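PDB 4D7Q: ralf, proline/betaine transporter from Legionella pneumophila, which probably acts as a guanine nucleotide exchange factor, here as an engineered chimera of the Legionella Sec7 domain with the capping domain of Rickettsia prowazekii RalF. Local coordinates for residues 210-215 / 329-334; 249-254 / 266-271; 259-264 / 289-294; 280-285 / 297-302. The protein carries 2 engineered substitutions. All blocks are in the same frame, centred on the assembly; numbering follows the deposited sequence.

Contact 1: residues 210-215 / 329-334; sequences QINNIS and KVTSIK
A classic beta bulge joins the two strands here: Thr-331 and Ser-332 both face Gln-210, where strand 332-334 closes one edge of the six-stranded antiparallel sheet in the capping domain. Gln-210 N donates to Ser-332 O over 3.1 Å, with 161° at the hydrogen. In return, Gln-210 O accepts from Thr-331 N at 2.9 Å. The same Gln-210 O takes a weak bond from Ser-332 N at 3.4 Å, so one acceptor serves both residues of the bulge. The extra residue brings Thr-331 over the neighbouring strand, 208-214. A chi1 of -178° sends OG1 away from the backbone N and turns the methyl CG2 inward, 3.3 Å from Asn-212 N, a buried donor that has no partner in the model. The same methyl touches the amide of Asn-212, the two side chains crossing at about a right angle. A branched residue suits this place because it can offer carbon to the strand while its hydroxyl lies near a water. Beside it, Val-330 lays CG2 near Gln-210 O and within 4.4 Å of Ile-211 CG1, a loose apolar touch at the sheet edge. Ile-211 also packs on Ile-299 of the next strand, while Ile-333 meets helix 341-351. The Asn-212 amide is set from both ends. Its ND2 gives a hydrogen to a water that also lies at weak bonding distance from Thr-331 OG1, and its OD1 receives Gln-210 NE2 on a lone pair at 2.7 Å, the oxygen lying almost in the plane of the glutamine amide.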
loop_
_atom_site.group_PDB
_atom_site.type_symbol
_atom_site.label_atom_id
_atom_site.label_comp_id
_atom_site.label_asym_id
_atom_site.label_seq_id
_atom_site.Cartn_x
_atom_site.Cartn_y
_atom_site.Cartn_z
ATOM N N GLN A 210 13.974 1.961 2.664
ATOM C CA GLN A 210 13.114 2.298 3.794
ATOM C C GLN A 210 13.950 2.621 5.006
ATOM O O GLN A 210 14.937 1.949 5.271
ATOM C CB GLN A 210 12.130 1.160 4.105
ATOM C CG GLN A 210 11.050 1.523 5.153
ATOM C CD GLN A 210 9.968 0.478 5.257
ATOM O OE1 GLN A 210 9.557 -0.118 4.270
ATOM N NE2 GLN A 210 9.442 0.270 6.451
ATOM N N ILE A 211 13.561 3.678 5.721
ATOM C CA ILE A 211 14.215 4.091 6.957
ATOM C C ILE A 211 13.134 4.182 8.029
ATOM O O ILE A 211 12.298 5.099 7.995
ATOM C CB ILE A 211 15.066 5.384 6.855
ATOM C CG1 ILE A 211 15.909 5.461 5.544
ATOM C CG2 ILE A 211 15.942 5.510 8.123
ATOM C CD1 ILE A 211 16.768 6.793 5.368
ATOM N N ASN A 212 13.126 3.200 8.953
ATOM C CA ASN A 212 12.165 3.171 10.053
ATOM C C ASN A 212 12.702 3.938 11.227
ATOM O O ASN A 212 13.907 4.133 11.316
ATOM C CB ASN A 212 11.923 1.744 10.527
ATOM C CG ASN A 212 11.183 0.902 9.555
ATOM O OD1 ASN A 212 10.386 1.394 8.748
ATOM N ND2 ASN A 212 11.393 -0.395 9.665
ATOM N N ASN A 213 11.809 4.332 12.151
ATOM C CA ASN A 213 12.138 5.011 13.410
ATOM C C ASN A 213 12.991 6.257 13.182
ATOM O O ASN A 213 13.920 6.534 13.950
ATOM C CB ASN A 213 12.791 4.020 14.421
ATOM C CG ASN A 213 12.073 2.684 14.517
ATOM O OD1 ASN A 213 10.905 2.598 14.890
ATOM N ND2 ASN A 213 12.749 1.608 14.148
ATOM N N ILE A 214 12.680 6.998 12.101
ATOM C CA ILE A 214 13.405 8.217 11.739
ATOM C C ILE A 214 12.845 9.379 12.562
ATOM O O ILE A 214 11.653 9.374 12.875
ATOM C CB ILE A 214 13.391 8.468 10.194
ATOM C CG1 ILE A 214 14.587 9.352 9.743
ATOM C CG2 ILE A 214 12.021 8.976 9.662
ATOM C CD1 ILE A 214 14.935 9.310 8.230
ATOM N N SER A 215 13.695 10.328 12.969
ATOM C CA SER A 215 13.211 11.499 13.714
ATOM C C SER A 215 14.011 12.770 13.460
ATOM O O SER A 215 15.164 12.700 13.036
ATOM C CB SER A 215 13.056 11.208 15.210
ATOM O OG SER A 215 14.210 11.480 15.987
ATOM N N LYS A 329 21.179 5.382 8.654
ATOM C CA LYS A 329 21.387 4.327 7.666
ATOM C C LYS A 329 20.028 3.640 7.381
ATOM O O LYS A 329 19.130 3.639 8.234
ATOM C CB LYS A 329 22.501 3.333 8.074
ATOM C CG LYS A 329 22.161 2.396 9.227
ATOM C CD LYS A 329 23.214 1.292 9.390
ATOM C CE LYS A 329 22.940 0.419 10.595
ATOM N NZ LYS A 329 23.960 -0.655 10.754
ATOM N N VAL A 330 19.871 3.120 6.183
ATOM C CA VAL A 330 18.668 2.457 5.718
ATOM C C VAL A 330 18.372 1.183 6.544
ATOM O O VAL A 330 19.283 0.460 6.843
ATOM C CB VAL A 330 18.829 2.219 4.190
ATOM C CG1 VAL A 330 19.855 1.171 3.889
ATOM C CG2 VAL A 330 17.563 1.877 3.506
ATOM N N THR A 331 17.118 0.919 6.915
ATOM C CA THR A 331 16.722 -0.240 7.705
ATOM C C THR A 331 16.467 -1.450 6.813
ATOM O O THR A 331 16.565 -2.593 7.257
ATOM C CB THR A 331 15.458 0.049 8.536
ATOM O OG1 THR A 331 15.135 -1.097 9.334
ATOM C CG2 THR A 331 14.285 0.374 7.625
ATOM N N SER A 332 16.142 -1.189 5.551
ATOM C CA SER A 332 15.877 -2.255 4.592
ATOM C C SER A 332 15.993 -1.747 3.171
ATOM O O SER A 332 15.686 -0.588 2.887
ATOM C CB SER A 332 14.491 -2.863 4.805
ATOM O OG SER A 332 13.490 -1.940 4.410
ATOM N N ILE A 333 16.440 -2.632 2.288
ATOM C CA ILE A 333 16.553 -2.411 0.853
ATOM C C ILE A 333 15.731 -3.523 0.247
ATOM O O ILE A 333 15.962 -4.685 0.584
ATOM C CB ILE A 333 18.021 -2.428 0.353
ATOM C CG1 ILE A 333 18.882 -1.368 1.122
ATOM C CG2 ILE A 333 18.027 -2.200 -1.174
ATOM C CD1 ILE A 333 20.390 -1.193 0.697
ATOM N N LYS A 334 14.734 -3.185 -0.593
ATOM C CA LYS A 334 13.883 -4.207 -1.191
ATOM C C LYS A 334 13.796 -4.015 -2.682
ATOM O O LYS A 334 13.769 -2.871 -3.129
ATOM C CB LYS A 334 12.480 -4.177 -0.551
ATOM C CG LYS A 334 11.623 -5.405 -0.828
ATOM C CD LYS A 334 10.313 -5.307 -0.083
ATOM C CE LYS A 334 9.609 -6.630 -0.002
ATOM N NZ LYS A 334 8.355 -6.518 0.785
HETATM O O HOH W 1 13.114 -1.119 11.975
#

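Contact 2: residues 249-254 / 266-271; sequences IEFKNP and GSVIIK
Four backbone hydrogen bonds tie Glu-250 to Ile-269 and Lys-252 to Ser-267. Glu-250 N reaches Ile-269 O at 3.0 Å, and Ile-269 N returns to Glu-250 O at 2.8 Å. Lys-252 N meets Ser-267 O at 2.8 Å, nearly straight at 174°, and Ser-267 N gives its hydrogen back to Lys-252 O. The non-hydrogen-bonded pairs Phe-251/Val-268, between them, and Ile-249/Ile-270, beyond Glu-250, bring CA-H groups to carbonyl oxygens instead, as with Ile-249 CA and Ile-269 O. The result is an antiparallel strand pair at one end of the capping-domain sheet, 248-252 being its outermost strand on this side.

Apolar packing fills the face that carries Ile-249, Phe-251, Val-268 and Ile-270. Val-268 forks between two partners: CG1 lies 3.6 Å from Ile-249 CG2, the two side chains pointing the same way, while CG2 comes to the edge of the Phe-251 ring, 3.7 Å from CD1. Leu-225 and Leu-229 pack on Val-268 and Phe-251, and Phe-239 and Leu-247 on Ile-270, a setting that suits apolar residues. The ring's far end reaches Gly-266, CZ to CA 3.5 Å; glycine suits the spot because it has no CB to collide with the ring, and its backbone adopts a positive phi of 132°.

The other face carries Glu-250, Lys-252, Ser-267 and Ile-269. Lys-252 runs past Ile-269, its CE 4.0 Å from CG1, then bends at its last torsion (chi4 -75°) to bring NZ to Glu-250 OE2, a salt bridge of 2.8 Å on the syn side of the carboxylate.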
loop_
_atom_site.group_PDB
_atom_site.type_symbol
_atom_site.label_atom_id
_atom_site.label_comp_id
_atom_site.label_asym_id
_atom_site.label_seq_id
_atom_site.Cartn_x
_atom_site.Cartn_y
_atom_site.Cartn_z
ATOM N N ILE A 249 11.996 20.189 -7.042
ATOM C CA ILE A 249 11.317 19.520 -5.960
ATOM C C ILE A 249 9.860 19.989 -5.822
ATOM O O ILE A 249 9.577 21.160 -5.765
ATOM C CB ILE A 249 12.079 19.624 -4.627
ATOM C CG1 ILE A 249 13.543 19.251 -4.820
ATOM C CG2 ILE A 249 11.421 18.728 -3.594
ATOM C CD1 ILE A 249 14.457 19.505 -3.671
ATOM N N GLU A 250 8.975 19.009 -5.811
ATOM C CA GLU A 250 7.523 19.125 -5.719
ATOM C C GLU A 250 7.066 18.294 -4.520
ATOM O O GLU A 250 7.718 17.310 -4.163
ATOM C CB GLU A 250 6.917 18.523 -7.003
ATOM C CG GLU A 250 5.427 18.726 -7.217
ATOM C CD GLU A 250 4.852 17.995 -8.416
ATOM O OE1 GLU A 250 5.548 17.905 -9.455
ATOM O OE2 GLU A 250 3.693 17.528 -8.322
ATOM N N PHE A 251 5.951 18.685 -3.909
ATOM C CA PHE A 251 5.336 17.943 -2.812
ATOM C C PHE A 251 3.888 17.655 -3.165
ATOM O O PHE A 251 3.140 18.586 -3.456
ATOM C CB PHE A 251 5.453 18.670 -1.455
ATOM C CG PHE A 251 5.088 17.758 -0.303
ATOM C CD1 PHE A 251 5.971 16.778 0.135
ATOM C CD2 PHE A 251 3.838 17.841 0.306
ATOM C CE1 PHE A 251 5.617 15.906 1.170
ATOM C CE2 PHE A 251 3.488 16.981 1.347
ATOM C CZ PHE A 251 4.380 16.021 1.777
ATOM N N LYS A 252 3.501 16.364 -3.158
ATOM C CA LYS A 252 2.140 15.923 -3.474
ATOM C C LYS A 252 1.434 15.573 -2.166
ATOM O O LYS A 252 1.867 14.675 -1.445
ATOM C CB LYS A 252 2.156 14.738 -4.448
ATOM C CG LYS A 252 2.617 15.121 -5.869
ATOM C CD LYS A 252 2.313 14.003 -6.880
ATOM C CE LYS A 252 2.896 14.246 -8.256
ATOM N NZ LYS A 252 2.147 15.279 -9.025
ATOM N N ASN A 253 0.403 16.354 -1.824
ATOM C CA ASN A 253 -0.370 16.188 -0.601
ATOM C C ASN A 253 -1.320 15.017 -0.690
ATOM O O ASN A 253 -1.888 14.745 -1.750
ATOM C CB ASN A 253 -1.120 17.480 -0.237
ATOM C CG ASN A 253 -0.178 18.579 0.146
ATOM O OD1 ASN A 253 0.444 18.560 1.210
ATOM N ND2 ASN A 253 0.000 19.526 -0.745
ATOM N N PRO A 254 -1.475 14.255 0.401
ATOM C CA PRO A 254 -2.420 13.130 0.348
ATOM C C PRO A 254 -3.831 13.624 0.661
ATOM O O PRO A 254 -3.995 14.734 1.161
ATOM C CB PRO A 254 -1.900 12.216 1.461
ATOM C CG PRO A 254 -1.311 13.158 2.472
ATOM C CD PRO A 254 -0.888 14.414 1.750
ATOM N N GLY A 266 2.515 12.697 2.711
ATOM C CA GLY A 266 2.634 13.035 1.303
ATOM C C GLY A 266 3.958 12.618 0.714
ATOM O O GLY A 266 4.827 12.069 1.416
ATOM N N SER A 267 4.105 12.873 -0.591
ATOM C CA SER A 267 5.306 12.490 -1.337
ATOM C C SER A 267 6.083 13.673 -1.892
ATOM O O SER A 267 5.513 14.564 -2.528
ATOM C CB SER A 267 4.960 11.536 -2.479
ATOM O OG SER A 267 4.702 10.214 -2.033
ATOM N N VAL A 268 7.399 13.657 -1.635
ATOM C CA VAL A 268 8.381 14.592 -2.144
ATOM C C VAL A 268 8.815 13.991 -3.488
ATOM O O VAL A 268 9.357 12.884 -3.513
ATOM C CB VAL A 268 9.607 14.709 -1.210
ATOM C CG1 VAL A 268 10.564 15.789 -1.703
ATOM C CG2 VAL A 268 9.203 14.948 0.252
ATOM N N ILE A 269 8.560 14.707 -4.597
ATOM C CA ILE A 269 8.931 14.280 -5.937
ATOM C C ILE A 269 10.161 15.072 -6.313
ATOM O O ILE A 269 10.133 16.305 -6.306
ATOM C CB ILE A 269 7.749 14.413 -6.959
ATOM C CG1 ILE A 269 6.448 13.649 -6.481
ATOM C CG2 ILE A 269 8.170 13.992 -8.390
ATOM C CD1 ILE A 269 6.565 12.118 -6.248
ATOM N N ILE A 270 11.274 14.357 -6.564
ATOM C CA ILE A 270 12.573 14.962 -6.875
ATOM C C ILE A 270 13.067 14.562 -8.247
ATOM O O ILE A 270 13.170 13.370 -8.557
ATOM C CB ILE A 270 13.624 14.684 -5.768
ATOM C CG1 ILE A 270 13.094 15.107 -4.375
ATOM C CG2 ILE A 270 14.970 15.359 -6.086
ATOM C CD1 ILE A 270 13.947 14.722 -3.188
ATOM N N LYS A 271 13.415 15.587 -9.056
ATOM C CA LYS A 271 13.947 15.410 -10.393
ATOM C C LYS A 271 15.257 16.148 -10.524
ATOM O O LYS A 271 15.359 17.298 -10.085
ATOM C CB LYS A 271 12.930 15.856 -11.472
ATOM C CG LYS A 271 11.686 14.952 -11.513
ATOM C CD LYS A 271 10.607 15.442 -12.454
ATOM C CE LYS A 271 9.390 14.550 -12.371
ATOM N NZ LYS A 271 8.142 15.254 -12.788
#

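Contact 3: residues 259-264 / 289-294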
loop_
_atom_site.group_PDB
_atom_site.type_symbol
_atom_site.label_atom_id
_atom_site.label_comp_id
_atom_site.label_asym_id
_atom_site.label_seq_id
_atom_site.Cartn_x
_atom_site.Cartn_y
_atom_site.Cartn_z
ATOM N N SER A 259 -4.324 10.231 5.142
ATOM C CA SER A 259 -3.260 10.733 6.004
ATOM C C SER A 259 -3.526 10.376 7.487
ATOM O O SER A 259 -2.612 9.959 8.197
ATOM C CB SER A 259 -3.161 12.248 5.855
ATOM O OG SER A 259 -1.913 12.690 6.362
ATOM N N LYS A 260 -4.782 10.568 7.953
ATOM C CA LYS A 260 -5.171 10.287 9.332
ATOM C C LYS A 260 -5.101 8.801 9.645
ATOM O O LYS A 260 -4.625 8.438 10.708
ATOM C CB LYS A 260 -6.580 10.819 9.621
ATOM C CG LYS A 260 -6.619 12.335 9.746
ATOM C CD LYS A 260 -8.050 12.792 9.977
ATOM C CE LYS A 260 -8.159 14.276 10.231
ATOM N NZ LYS A 260 -9.581 14.627 10.460
ATOM N N PHE A 261 -5.526 7.953 8.706
ATOM C CA PHE A 261 -5.549 6.507 8.916
ATOM C C PHE A 261 -4.235 5.792 8.677
ATOM O O PHE A 261 -4.093 4.639 9.069
ATOM C CB PHE A 261 -6.741 5.859 8.159
ATOM C CG PHE A 261 -8.067 5.950 8.906
ATOM C CD1 PHE A 261 -8.404 5.017 9.872
ATOM C CD2 PHE A 261 -8.967 6.980 8.642
ATOM C CE1 PHE A 261 -9.620 5.105 10.563
ATOM C CE2 PHE A 261 -10.185 7.068 9.331
ATOM C CZ PHE A 261 -10.505 6.132 10.287
ATOM N N THR A 262 -3.257 6.451 8.044
ATOM C CA THR A 262 -1.988 5.762 7.742
ATOM C C THR A 262 -0.753 6.551 8.147
ATOM O O THR A 262 0.356 5.998 8.162
ATOM C CB THR A 262 -1.871 5.517 6.223
ATOM O OG1 THR A 262 -1.893 6.763 5.571
ATOM C CG2 THR A 262 -2.951 4.620 5.667
ATOM N N GLY A 263 -0.942 7.838 8.421
ATOM C CA GLY A 263 0.159 8.715 8.787
ATOM C C GLY A 263 0.946 9.221 7.598
ATOM O O GLY A 263 1.983 9.873 7.767
ATOM N N TYR A 264 0.453 8.937 6.379
ATOM C CA TYR A 264 1.095 9.375 5.143
ATOM C C TYR A 264 0.918 10.863 5.018
ATOM O O TYR A 264 -0.219 11.322 4.887
ATOM C CB TYR A 264 0.452 8.644 3.953
ATOM C CG TYR A 264 0.936 9.042 2.580
ATOM C CD1 TYR A 264 2.296 9.032 2.265
ATOM C CD2 TYR A 264 0.034 9.267 1.549
ATOM C CE1 TYR A 264 2.743 9.334 0.976
ATOM C CE2 TYR A 264 0.464 9.587 0.261
ATOM C CZ TYR A 264 1.819 9.625 -0.020
ATOM O OH TYR A 264 2.212 9.903 -1.300
ATOM N N SER A 289 -3.596 6.218 12.782
ATOM C CA SER A 289 -2.614 5.480 12.023
ATOM C C SER A 289 -1.849 4.323 12.687
ATOM O O SER A 289 -1.096 3.650 12.035
ATOM C CB SER A 289 -1.632 6.451 11.411
ATOM O OG SER A 289 -0.860 7.103 12.346
ATOM N N ARG A 290 -2.019 4.132 13.978
ATOM C CA ARG A 290 -1.164 3.235 14.709
ATOM C C ARG A 290 -1.220 1.815 14.192
ATOM O O ARG A 290 -0.237 1.138 14.153
ATOM C CB ARG A 290 -1.458 3.283 16.206
ATOM C CG ARG A 290 -0.354 2.813 17.106
ATOM C CD ARG A 290 -0.551 3.082 18.580
ATOM N NE ARG A 290 -1.889 3.460 18.959
ATOM C CZ ARG A 290 -2.911 2.635 19.056
ATOM N NH1 ARG A 290 -2.772 1.351 18.853
ATOM N NH2 ARG A 290 -4.079 3.112 19.394
ATOM N N TRP A 291 -2.383 1.379 13.765
ATOM C CA TRP A 291 -2.424 -0.020 13.352
ATOM C C TRP A 291 -1.654 -0.235 12.054
ATOM O O TRP A 291 -1.197 -1.342 11.769
ATOM C CB TRP A 291 -3.872 -0.486 13.189
ATOM C CG TRP A 291 -4.644 0.296 12.172
ATOM C CD1 TRP A 291 -5.528 1.308 12.414
ATOM C CD2 TRP A 291 -4.601 0.134 10.749
ATOM N NE1 TRP A 291 -6.038 1.784 11.230
ATOM C CE2 TRP A 291 -5.484 1.080 10.193
ATOM C CE3 TRP A 291 -3.900 -0.720 9.891
ATOM C CZ2 TRP A 291 -5.686 1.197 8.820
ATOM C CZ3 TRP A 291 -4.103 -0.603 8.527
ATOM C CH2 TRP A 291 -4.988 0.348 8.006
ATOM N N PHE A 292 -1.514 0.830 11.271
ATOM C CA PHE A 292 -0.795 0.758 9.995
ATOM C C PHE A 292 0.682 1.051 10.139
ATOM O O PHE A 292 1.509 0.384 9.519
ATOM C CB PHE A 292 -1.401 1.767 8.994
ATOM C CG PHE A 292 -0.822 1.687 7.598
ATOM C CD1 PHE A 292 -1.148 0.627 6.744
ATOM C CD2 PHE A 292 0.084 2.641 7.147
ATOM C CE1 PHE A 292 -0.604 0.555 5.456
ATOM C CE2 PHE A 292 0.603 2.574 5.850
ATOM C CZ PHE A 292 0.244 1.544 5.015
ATOM N N LEU A 293 1.002 2.088 10.928
ATOM C CA LEU A 293 2.351 2.609 11.053
ATOM C C LEU A 293 3.076 2.225 12.340
ATOM O O LEU A 293 4.306 2.275 12.395
ATOM C CB LEU A 293 2.263 4.143 10.934
ATOM C CG LEU A 293 3.566 4.950 10.931
ATOM C CD1 LEU A 293 4.395 4.674 9.682
ATOM C CD2 LEU A 293 3.303 6.400 11.117
ATOM N N GLY A 294 2.331 1.925 13.383
ATOM C CA GLY A 294 2.972 1.728 14.675
ATOM C C GLY A 294 3.217 3.096 15.292
ATOM O O GLY A 294 2.630 4.096 14.867
#
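Thr-262 and Phe-292 lie side by side and point the same way, with the threonine methyl CG2 over one face of the phenyl ring. CG2 stands 4.1 Å from the ring centroid and 17° off its normal, a CH-pi contact shifted toward the rim, while CB touches CD2 at 3.6 Å. With its CG anti to the backbone N (chi1 -174°), Phe-292 reaches back toward the end of helix 256-262. The methyl is what threonine can spare for this ring, because its OG1 is turned to its own chain: it takes the N-H of Tyr-264 in an ST turn and is also bonded to Leu-258 O. Trp-291 approaches differently. Its NE1 comes to the edge of the Phe-261 ring, 4.2 Å from CD1, and its benzo part lies obliquely beside Phe-261 O. Ser-289, small enough to enter, pushes CB against the peptide linking Thr-262 to Gly-263, 3.4 Å from Gly-263 N, while its OG is engaged by Ser-286 N. Gly-263 takes a positive phi, which glycine adopts readily, as the chain leaves the helix, and admits both this serine and Leu-293.

The last turn of helix 256-262 thus packs on the one-turn helix 290-293, and Phe-261, Trp-291 and Phe-292 continue onto helices 110-127 and 135-152 of the Sec7 part, which comes from a different species in this construct. Between the two segments there is no hydrogen bond, though Ser-289 CA points its hydrogen at Phe-261 O, 3.4 Å away. The contact therefore rests on shape, on aromatic surface and on hydroxyls that bond close to home.

Contact 4: residues 280-285 / 297-302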
loop_
_atom_site.group_PDB
_atom_site.type_symbol
_atom_site.label_atom_id
_atom_site.label_comp_id
_atom_site.label_asym_id
_atom_site.label_seq_id
_atom_site.Cartn_x
_atom_site.Cartn_y
_atom_site.Cartn_z
ATOM N N ILE A 280 9.962 10.425 -2.270
ATOM C CA ILE A 280 10.114 10.218 -0.833
ATOM C C ILE A 280 8.717 10.176 -0.231
ATOM O O ILE A 280 8.057 11.209 -0.147
ATOM C CB ILE A 280 10.998 11.224 -0.029
ATOM C CG1 ILE A 280 12.344 11.587 -0.703
ATOM C CG2 ILE A 280 11.212 10.675 1.401
ATOM C CD1 ILE A 280 13.058 12.858 -0.019
ATOM N N GLN A 281 8.292 9.006 0.244
ATOM C CA GLN A 281 7.008 8.891 0.946
ATOM C C GLN A 281 7.300 9.117 2.419
ATOM O O GLN A 281 8.152 8.428 2.982
ATOM C CB GLN A 281 6.375 7.535 0.747
ATOM C CG GLN A 281 5.979 7.227 -0.698
ATOM C CD GLN A 281 5.525 5.796 -0.765
ATOM O OE1 GLN A 281 4.661 5.368 -0.002
ATOM N NE2 GLN A 281 6.148 5.009 -1.620
ATOM N N VAL A 282 6.643 10.138 3.008
ATOM C CA VAL A 282 6.794 10.583 4.401
ATOM C C VAL A 282 5.581 10.119 5.237
ATOM O O VAL A 282 4.435 10.445 4.910
ATOM C CB VAL A 282 7.000 12.128 4.523
ATOM C CG1 VAL A 282 7.075 12.570 6.003
ATOM C CG2 VAL A 282 8.253 12.593 3.758
ATOM N N TYR A 283 5.871 9.423 6.345
ATOM C CA TYR A 283 4.905 8.914 7.320
ATOM C C TYR A 283 5.263 9.356 8.691
ATOM O O TYR A 283 6.406 9.195 9.122
ATOM C CB TYR A 283 4.872 7.380 7.327
ATOM C CG TYR A 283 4.443 6.788 6.011
ATOM C CD1 TYR A 283 5.355 6.625 4.965
ATOM C CD2 TYR A 283 3.123 6.411 5.794
ATOM C CE1 TYR A 283 4.953 6.125 3.733
ATOM C CE2 TYR A 283 2.723 5.864 4.582
ATOM C CZ TYR A 283 3.645 5.712 3.558
ATOM O OH TYR A 283 3.238 5.214 2.351
ATOM N N LYS A 284 4.294 9.898 9.400
ATOM C CA LYS A 284 4.500 10.312 10.786
ATOM C C LYS A 284 3.261 9.876 11.596
ATOM O O LYS A 284 2.145 9.964 11.052
ATOM C CB LYS A 284 4.718 11.837 10.900
ATOM C CG LYS A 284 6.018 12.353 10.255
ATOM C CD LYS A 284 6.449 13.723 10.775
ATOM C CE LYS A 284 5.501 14.829 10.375
ATOM N NZ LYS A 284 5.626 16.009 11.274
ATOM N N PRO A 285 3.438 9.380 12.852
ATOM C CA PRO A 285 2.268 8.999 13.683
ATOM C C PRO A 285 1.154 10.040 13.646
ATOM O O PRO A 285 1.398 11.235 13.797
ATOM C CB PRO A 285 2.864 8.845 15.095
ATOM C CG PRO A 285 4.251 8.407 14.826
ATOM C CD PRO A 285 4.695 9.198 13.614
ATOM N N SER A 297 7.914 7.163 13.074
ATOM C CA SER A 297 7.933 7.723 11.730
ATOM C C SER A 297 8.766 6.831 10.806
ATOM O O SER A 297 9.602 6.048 11.266
ATOM C CB SER A 297 8.524 9.125 11.758
ATOM O OG SER A 297 7.599 10.056 12.295
ATOM N N LYS A 298 8.506 6.938 9.499
ATOM C CA LYS A 298 9.235 6.207 8.477
ATOM C C LYS A 298 9.216 6.968 7.147
ATOM O O LYS A 298 8.317 7.785 6.881
ATOM C CB LYS A 298 8.714 4.739 8.330
ATOM C CG LYS A 298 7.564 4.569 7.324
ATOM C CD LYS A 298 7.129 3.126 7.109
ATOM C CE LYS A 298 5.745 3.136 6.468
ATOM N NZ LYS A 298 5.256 1.758 6.219
ATOM N N ILE A 299 10.246 6.715 6.334
ATOM C CA ILE A 299 10.374 7.242 4.986
ATOM C C ILE A 299 10.651 6.102 4.019
ATOM O O ILE A 299 11.384 5.164 4.356
ATOM C CB ILE A 299 11.340 8.453 4.816
ATOM C CG1 ILE A 299 12.781 8.110 5.220
ATOM C CG2 ILE A 299 10.811 9.726 5.521
ATOM C CD1 ILE A 299 13.845 9.056 4.567
ATOM N N ILE A 300 10.034 6.173 2.836
ATOM C CA ILE A 300 10.226 5.194 1.764
ATOM C C ILE A 300 10.707 5.952 0.516
ATOM O O ILE A 300 10.001 6.844 0.014
ATOM C CB ILE A 300 8.966 4.319 1.497
ATOM C CG1 ILE A 300 8.580 3.472 2.768
ATOM C CG2 ILE A 300 9.183 3.401 0.264
ATOM C CD1 ILE A 300 7.139 2.863 2.744
ATOM N N ILE A 301 11.903 5.576 0.008
ATOM C CA ILE A 301 12.499 6.205 -1.176
ATOM C C ILE A 301 12.524 5.247 -2.359
ATOM O O ILE A 301 13.043 4.137 -2.258
ATOM C CB ILE A 301 13.898 6.835 -0.885
ATOM C CG1 ILE A 301 13.857 7.758 0.353
ATOM C CG2 ILE A 301 14.468 7.584 -2.120
ATOM C CD1 ILE A 301 14.504 7.165 1.502
ATOM N N GLN A 302 11.982 5.689 -3.493
ATOM C CA GLN A 302 11.941 4.838 -4.681
ATOM C C GLN A 302 12.278 5.579 -5.945
ATOM O O GLN A 302 11.834 6.717 -6.084
ATOM C CB GLN A 302 10.528 4.218 -4.872
ATOM C CG GLN A 302 10.062 3.297 -3.726
ATOM C CD GLN A 302 8.594 2.935 -3.821
ATOM O OE1 GLN A 302 7.862 3.421 -4.689
ATOM N NE2 GLN A 302 8.126 2.037 -2.951
HETATM O O HOH W 2 8.675 6.018 -2.552
#
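Tyr-283 lies across from Lys-298 in a hydrogen-bonded antiparallel pair, and its side chain meets partners from CB to OH. CB sits 3.5 Å from Lys-298 O. With CG anti to the carbonyl carbon (chi1 -62°), the ring lies alongside the lysine, whose extended chain passes over one face: CE is 3.8 Å from CD1, and NZ stands 4.9 Å from the centroid, only 2° off the normal, a cation-pi arrangement. The lysine suits this place because its methylenes cover carbon while its ammonium sits over the pi cloud and also bonds Gly-108 O. Further out, CE1 touches Ile-300 CD1 at 4.0 Å. At the tip, OH donates to Gln-281 OE1 over 2.8 Å, in the carbonyl plane, and is bonded as well to Ala-110 N. This fixes the Gln-281 amide, whose NE2 bonds Glu-109 and gives a hydrogen to a water, which in turn donates to Ile-300 O, so a buried amide finds partners at both ends.

The backbones are joined by four bonds, Gln-281 N to Ile-300 O being the shortest at 2.8 Å. On the reverse face Ile-280 CG2 packs 4.1 Å from Ile-301 CG1, beside Ile-299. These strands occupy the middle of the capping-domain sheet, between 264-271 and 208-214, with helix 313-325 against the Ile-280 and Ile-301 face and residues 108-110 of the Sec7 part against the tyrosine face.

Contacts 2, 4 and 1 are the first, third and fifth strand pairings across one sheet, and the bonds between them make the second and fourth. Contact 4 is the middle: Ile-211 N to Ile-299 O, 3.0 Å, probably bonds it to contact 1, and Val-268 O to Ile-280 N, 2.8 Å, does the same toward contact 2. Contacts 1 and 2 keep their nearest atoms about 11 Å apart. Contact 3 closes off one end of the strands, with Gly-263 O 2.8 Å from Lys-284 N and Leu-293 packed on Tyr-283, and Pro-254 of contact 2 touches it too. Contacts 3 and 4 face the Sec7 part; a buffer molecule, probably from the crystallisation liquor, lies near Trp-291.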